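Local coordinates for protein endonuclease V (Homo sapiens, PDB 6OZE) that probably cleaves inosine-containing RNA in a metal-ion-dependent reaction, as an inosine-specific endoribonuclease of the RNase H-like clan, at residues 54-59 against 236-241; 69-74 against 100-105. The protein carries 4 engineered substitutions. All coordinates share one frame; numbering follows the deposited sequence. Where two conformers were deposited one is given.

In the fold
The two contacts use neighbouring antiparallel strands, one each, at one edge of the central sheet of an RNase H-like fold. In contact 1, strand 54-63 receives the C-terminal helix 226-242 on one face of the sheet; in contact 2, strand 69-78, the outermost in this direction, meets helix 89-106 on the other. The centres are about 15 Å apart, and each lies about 17 Å from the centre of the chain. The strands join the contacts directly: Leu-59 N lies 2.9 Å from Glu-73 O, and Ser-58 OG lies 2.8 Å from Ser-74 OG, both probable hydrogen bonds. None of the residues at the two sodium sites belongs to either contact.

Contact 1: residues 54-59 against 236-241; sequences RACASL and REHIRK. With ACT (acetate ion), chain B.
Cys-56 points from strand 54-59 toward helix 236-241, where His-238 and Ile-239 receive different parts of its short side chain. The direction in which the residue leaves the strand puts CB against Ile-239, and SG, anti to the backbone N (chi1 -175°), is turned toward His-238. The sulfur lies 3.7 Å from His-238 CD2 and equally near the CB of that residue, tucked against the root of the imidazole. It approaches the ring obliquely, 66° off the normal and 4.6 Å from the centroid of the His-238 ring. Ile-239 contributes its longer branch: CG1 comes within 3.6 Å of Cys-56 CB, and CD1 follows alongside. The two neighbouring helix residues thus meet successive atoms of the cysteine, Ile-239 its CB and His-238 its sulfur, while Ser-74 and Met-76 of the adjoining strand also touch His-238.

One turn away along the helix, Ser-235 OG hydrogen-bonds Ser-58 OG, adding a polar link to the same helix-sheet junction. At the start of the strand, Arg-54 grips an acetate ion, probably from the crystallisation liquor, by two neighbouring N-H groups. NH1 gives an almost straight bond (172°) of 2.6 Å to acetate OXT, which lies at the guanidinium edge and in its plane; NE reaches acetate O, and NH2 turns to Ser-78.

The C-terminal helix 226-242 is packed here on strand 54-63 of the RNase H-like sheet mainly by sulfur and hydrocarbon contacts, with the charged guanidinium engaged apart from them by an anion.

Contact 2: residues 69-74 against 100-105; sequences VVYEES and VQQLRE
Strand 69-74 and helix 100-105 run at 137° to each other, their axes 10.3 Å apart at closest approach, and Tyr-71 and Leu-103 are the pair whose backbones come nearest. Through them helix 89-106 covers the outermost strand 69-78, on the sheet face away from helix 226-242. Tyr-71 shares a classic beta bulge with Val-70, both facing Val-61 of the next strand. Its chi1 of 178° swings the ring off the strand toward the helix and lays one ring face against Leu-103. The CD1 methyl sits almost over the ring centre, 3.5 Å from the centroid of the Tyr-71 ring and only 12° off the normal, a well-centred CH-pi contact. The second methyl of Leu-103 lies farther off, near Tyr-71 CD2.

Beyond the ring, a water links strand to helix. It lies in the ring plane at the edge, accepts a hydrogen bond of 2.7 Å from Tyr-71 OH and donates one of 2.5 Å to Gln-102 OE1. The extended Gln-102 brings its amide there almost perpendicular to the ring. Lys-106 NZ also hydrogen-bonds the phenol oxygen. Glu-73 crosses Gln-102 at about a right angle, its CG 3.6 Å from Gln-102 OE1, while its carboxylate forms a salt bridge with Arg-75, which also makes a weak bond to that amide oxygen. A phenylalanine in place of Tyr-71 could keep the methyl over its ring but would probably leave the bridging water and Lys-106 without their phenol partner.

The tyrosine therefore serves two chemistries at once, a ring face packed on a leucine methyl of the helix and a hydroxyl shared by a water and a lysine.

Contact 1: residues 54-59 against 236-241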
loop_
_atom_site.group_PDB
_atom_site.type_symbol
_atom_site.label_atom_id
_atom_site.label_comp_id
_atom_site.label_asym_id
_atom_site.label_seq_id
_atom_site.Cartn_x
_atom_site.Cartn_y
_atom_site.Cartn_z
ATOM N N ARG A 54 19.885 2.587 -5.033
ATOM C CA ARG A 54 19.688 1.144 -5.168
ATOM C C ARG A 54 18.661 0.632 -4.168
ATOM O O ARG A 54 18.692 0.984 -2.984
ATOM C CB ARG A 54 21.006 0.382 -5.006
ATOM C CG ARG A 54 21.000 -1.018 -5.629
ATOM C CD ARG A 54 20.877 -0.979 -7.165
ATOM N NE ARG A 54 21.038 -2.304 -7.766
ATOM C CZ ARG A 54 20.675 -2.625 -9.008
ATOM N NH1 ARG A 54 20.872 -3.865 -9.454
ATOM N NH2 ARG A 54 20.109 -1.721 -9.798
ATOM N N ALA A 55 17.773 -0.232 -4.647
ATOM C CA ALA A 55 16.665 -0.711 -3.845
ATOM C C ALA A 55 16.273 -2.088 -4.347
ATOM O O ALA A 55 16.788 -2.574 -5.364
ATOM C CB ALA A 55 15.475 0.252 -3.944
ATOM N N CYS A 56 15.369 -2.732 -3.619
ATOM C CA CYS A 56 14.753 -3.968 -4.073
ATOM C C CYS A 56 13.250 -3.763 -4.159
ATOM O O CYS A 56 12.647 -3.174 -3.253
ATOM C CB CYS A 56 15.063 -5.117 -3.117
ATOM S SG CYS A 56 14.446 -6.692 -3.680
ATOM N N ALA A 57 12.655 -4.215 -5.259
ATOM C CA ALA A 57 11.208 -4.200 -5.441
ATOM C C ALA A 57 10.716 -5.636 -5.390
ATOM O O ALA A 57 11.315 -6.523 -6.015
ATOM C CB ALA A 57 10.836 -3.560 -6.787
ATOM N N SER A 58 9.638 -5.877 -4.629
ATOM C CA SER A 58 9.121 -7.227 -4.465
ATOM C C SER A 58 7.612 -7.270 -4.664
ATOM O O SER A 58 6.890 -6.337 -4.283
ATOM C CB SER A 58 9.430 -7.779 -3.067
ATOM O OG SER A 58 10.846 -7.875 -2.878
ATOM N N LEU A 59 7.154 -8.368 -5.253
ATOM C CA LEU A 59 5.732 -8.679 -5.383
ATOM C C LEU A 59 5.507 -10.082 -4.865
ATOM O O LEU A 59 6.207 -11.018 -5.268
ATOM C CB LEU A 59 5.310 -8.581 -6.855
ATOM C CG LEU A 59 3.958 -9.205 -7.224
ATOM C CD1 LEU A 59 2.828 -8.415 -6.572
ATOM C CD2 LEU A 59 3.792 -9.211 -8.737
ATOM N N ARG A 236 14.166 -7.736 1.880
ATOM C CA ARG A 236 15.327 -7.769 2.766
ATOM C C ARG A 236 16.210 -8.965 2.455
ATOM O O ARG A 236 17.440 -8.831 2.352
ATOM C CB ARG A 236 14.880 -7.786 4.227
ATOM C CG ARG A 236 14.496 -6.406 4.739
ATOM C CD ARG A 236 14.126 -6.442 6.210
ATOM N NE ARG A 236 12.981 -7.312 6.450
ATOM C CZ ARG A 236 12.355 -7.421 7.615
ATOM N NH1 ARG A 236 12.759 -6.708 8.658
ATOM N NH2 ARG A 236 11.319 -8.238 7.733
ATOM N N GLU A 237 15.602 -10.132 2.235
ATOM C CA GLU A 237 16.389 -11.316 1.907
ATOM C C GLU A 237 17.107 -11.148 0.575
ATOM O O GLU A 237 18.264 -11.560 0.429
ATOM C CB GLU A 237 15.498 -12.554 1.841
ATOM C CG GLU A 237 14.942 -13.000 3.182
ATOM C CD GLU A 237 14.027 -14.204 3.052
ATOM O OE1 GLU A 237 13.659 -14.552 1.908
ATOM O OE2 GLU A 237 13.678 -14.800 4.093
ATOM N N HIS A 238 16.423 -10.575 -0.421
ATOM C CA HIS A 238 17.049 -10.419 -1.733
ATOM C C HIS A 238 18.224 -9.455 -1.672
ATOM O O HIS A 238 19.243 -9.670 -2.327
ATOM C CB HIS A 238 16.019 -9.927 -2.746
ATOM C CG HIS A 238 16.440 -10.100 -4.162
ATOM N ND1 HIS A 238 16.582 -11.339 -4.750
ATOM C CD2 HIS A 238 16.775 -9.191 -5.107
ATOM C CE1 HIS A 238 16.976 -11.185 -6.002
ATOM N NE2 HIS A 238 17.098 -9.891 -6.244
ATOM N N ILE A 239 18.099 -8.384 -0.890
ATOM C CA ILE A 239 19.225 -7.461 -0.727
ATOM C C ILE A 239 20.401 -8.171 -0.065
ATOM O O ILE A 239 21.557 -8.044 -0.496
ATOM C CB ILE A 239 18.779 -6.231 0.086
ATOM C CG1 ILE A 239 17.834 -5.370 -0.756
ATOM C CG2 ILE A 239 19.997 -5.456 0.619
ATOM C CD1 ILE A 239 17.092 -4.325 0.057
ATOM N N ARG A 240 20.130 -8.927 1.002
ATOM C CA ARG A 240 21.217 -9.609 1.692
ATOM C C ARG A 240 21.901 -10.632 0.792
ATOM O O ARG A 240 23.133 -10.760 0.817
ATOM C CB ARG A 240 20.720 -10.224 3.002
ATOM C CG ARG A 240 20.743 -9.228 4.169
ATOM C CD ARG A 240 19.368 -8.964 4.763
ATOM N NE ARG A 240 19.389 -7.864 5.726
ATOM C CZ ARG A 240 19.127 -6.594 5.423
ATOM N NH1 ARG A 240 18.817 -6.251 4.179
ATOM N NH2 ARG A 240 19.173 -5.664 6.367
ATOM N N LYS A 241 21.133 -11.357 -0.025
ATOM C CA LYS A 241 21.754 -12.303 -0.942
ATOM C C LYS A 241 22.576 -11.573 -1.995
ATOM O O LYS A 241 23.723 -11.941 -2.266
ATOM C CB LYS A 241 20.695 -13.154 -1.644
ATOM C CG LYS A 241 19.819 -14.002 -0.747
ATOM C CD LYS A 241 19.154 -15.056 -1.610
ATOM C CE LYS A 241 17.814 -15.466 -1.079
ATOM N NZ LYS A 241 17.054 -16.192 -2.135
HETATM C C ACT B . 22.866 -4.920 -7.049
HETATM O O ACT B . 22.949 -3.719 -6.692
HETATM O OXT ACT B . 22.033 -5.465 -7.816
HETATM C CH3 ACT B . 23.987 -5.847 -6.505
#

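Contact 2: residues 69-74 against 100-105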
loop_
_atom_site.group_PDB
_atom_site.type_symbol
_atom_site.label_atom_id
_atom_site.label_comp_id
_atom_site.label_asym_id
_atom_site.label_seq_id
_atom_site.Cartn_x
_atom_site.Cartn_y
_atom_site.Cartn_z
ATOM N N VAL A 69 2.011 -18.089 0.872
ATOM C CA VAL A 69 2.638 -17.515 -0.315
ATOM C C VAL A 69 2.530 -18.500 -1.473
ATOM O O VAL A 69 2.958 -19.655 -1.368
ATOM C CB VAL A 69 4.100 -17.126 -0.038
ATOM C CG1 VAL A 69 4.771 -16.628 -1.320
ATOM C CG2 VAL A 69 4.173 -16.035 1.027
ATOM N N VAL A 70 1.967 -18.036 -2.592
ATOM C CA VAL A 70 1.901 -18.830 -3.817
ATOM C C VAL A 70 2.771 -18.272 -4.936
ATOM O O VAL A 70 3.013 -18.985 -5.924
ATOM C CB VAL A 70 0.446 -19.041 -4.294
ATOM C CG1 VAL A 70 -0.345 -19.824 -3.257
ATOM C CG2 VAL A 70 -0.234 -17.710 -4.536
ATOM N N TYR A 71 3.260 -17.044 -4.809
ATOM C CA TYR A 71 4.145 -16.458 -5.809
ATOM C C TYR A 71 5.002 -15.413 -5.124
ATOM O O TYR A 71 4.510 -14.665 -4.276
ATOM C CB TYR A 71 3.345 -15.768 -6.923
ATOM C CG TYR A 71 4.206 -15.099 -7.977
ATOM C CD1 TYR A 71 4.690 -15.819 -9.045
ATOM C CD2 TYR A 71 4.524 -13.748 -7.892
ATOM C CE1 TYR A 71 5.471 -15.224 -10.015
ATOM C CE2 TYR A 71 5.320 -13.138 -8.872
ATOM C CZ TYR A 71 5.785 -13.890 -9.918
ATOM O OH TYR A 71 6.569 -13.310 -10.904
ATOM N N GLU A 72 6.276 -15.348 -5.498
ATOM C CA GLU A 72 7.123 -14.276 -5.001
ATOM C C GLU A 72 8.169 -13.930 -6.043
ATOM O O GLU A 72 8.728 -14.817 -6.696
ATOM C CB GLU A 72 7.805 -14.651 -3.678
ATOM C CG GLU A 72 8.638 -15.911 -3.727
ATOM C CD GLU A 72 9.169 -16.305 -2.361
ATOM O OE1 GLU A 72 8.429 -16.153 -1.364
ATOM O OE2 GLU A 72 10.328 -16.758 -2.283
ATOM N N GLU A 73 8.415 -12.631 -6.212
ATOM C CA GLU A 73 9.475 -12.184 -7.103
ATOM C C GLU A 73 10.084 -10.916 -6.533
ATOM O O GLU A 73 9.357 -10.004 -6.129
ATOM C CB GLU A 73 8.943 -11.944 -8.516
ATOM C CG GLU A 73 10.026 -11.501 -9.528
ATOM C CD GLU A 73 11.068 -12.574 -9.831
ATOM O OE1 GLU A 73 10.795 -13.774 -9.619
ATOM O OE2 GLU A 73 12.166 -12.211 -10.308
ATOM N N SER A 74 11.420 -10.862 -6.500
ATOM C CA SER A 74 12.143 -9.695 -6.008
ATOM C C SER A 74 13.197 -9.333 -7.036
ATOM O O SER A 74 13.794 -10.221 -7.654
ATOM C CB SER A 74 12.871 -10.004 -4.706
ATOM O OG SER A 74 11.942 -10.294 -3.664
ATOM N N VAL A 100 4.215 -6.687 -11.737
ATOM C CA VAL A 100 2.842 -7.146 -11.940
ATOM C C VAL A 100 2.649 -7.626 -13.372
ATOM O O VAL A 100 2.039 -8.674 -13.618
ATOM C CB VAL A 100 1.847 -6.033 -11.559
ATOM C CG1 VAL A 100 0.419 -6.458 -11.900
ATOM C CG2 VAL A 100 1.969 -5.710 -10.084
ATOM N N GLN A 101 3.194 -6.884 -14.345
ATOM C CA GLN A 101 3.042 -7.298 -15.735
ATOM C C GLN A 101 3.774 -8.604 -16.018
ATOM O O GLN A 101 3.251 -9.469 -16.734
ATOM C CB GLN A 101 3.492 -6.192 -16.689
ATOM C CG GLN A 101 3.146 -6.492 -18.147
ATOM C CD GLN A 101 1.644 -6.620 -18.371
ATOM O OE1 GLN A 101 0.842 -6.005 -17.665
ATOM N NE2 GLN A 101 1.259 -7.429 -19.353
ATOM N N GLN A 102 4.978 -8.778 -15.464
ATOM C CA GLN A 102 5.666 -10.057 -15.599
ATOM C C GLN A 102 4.790 -11.205 -15.107
ATOM O O GLN A 102 4.670 -12.245 -15.768
ATOM C CB GLN A 102 6.988 -10.040 -14.830
ATOM C CG GLN A 102 7.624 -11.423 -14.735
ATOM C CD GLN A 102 8.742 -11.510 -13.715
ATOM O OE1 GLN A 102 8.902 -10.629 -12.872
ATOM N NE2 GLN A 102 9.525 -12.583 -13.787
ATOM N N LEU A 103 4.169 -11.029 -13.944
ATOM C CA LEU A 103 3.263 -12.053 -13.432
ATOM C C LEU A 103 2.091 -12.271 -14.387
ATOM O O LEU A 103 1.740 -13.410 -14.705
ATOM C CB LEU A 103 2.774 -11.647 -12.043
ATOM C CG LEU A 103 1.804 -12.642 -11.398
ATOM C CD1 LEU A 103 2.430 -14.031 -11.333
ATOM C CD2 LEU A 103 1.382 -12.143 -10.016
ATOM N N ARG A 104 1.480 -11.178 -14.862
ATOM C CA ARG A 104 0.295 -11.280 -15.712
ATOM C C ARG A 104 0.570 -12.091 -16.971
ATOM O O ARG A 104 -0.323 -12.787 -17.470
ATOM C CB ARG A 104 -0.214 -9.879 -16.079
ATOM C CG ARG A 104 -1.699 -9.819 -16.434
ATOM C CD ARG A 104 -2.099 -8.484 -17.073
ATOM N NE ARG A 104 -1.849 -7.325 -16.214
ATOM C CZ ARG A 104 -2.754 -6.769 -15.410
ATOM N NH1 ARG A 104 -3.982 -7.264 -15.338
ATOM N NH2 ARG A 104 -2.432 -5.713 -14.673
ATOM N N GLU A 105 1.796 -12.028 -17.491
ATOM C CA GLU A 105 2.158 -12.771 -18.691
ATOM C C GLU A 105 2.727 -14.148 -18.373
ATOM O O GLU A 105 2.510 -15.098 -19.135
ATOM C CB GLU A 105 3.162 -11.961 -19.514
ATOM C CG GLU A 105 2.607 -10.637 -20.009
ATOM C CD GLU A 105 3.663 -9.756 -20.648
ATOM O OE1 GLU A 105 4.847 -10.157 -20.672
ATOM O OE2 GLU A 105 3.308 -8.657 -21.122
HETATM O O HOH W 1 6.999 -10.679 -11.178
#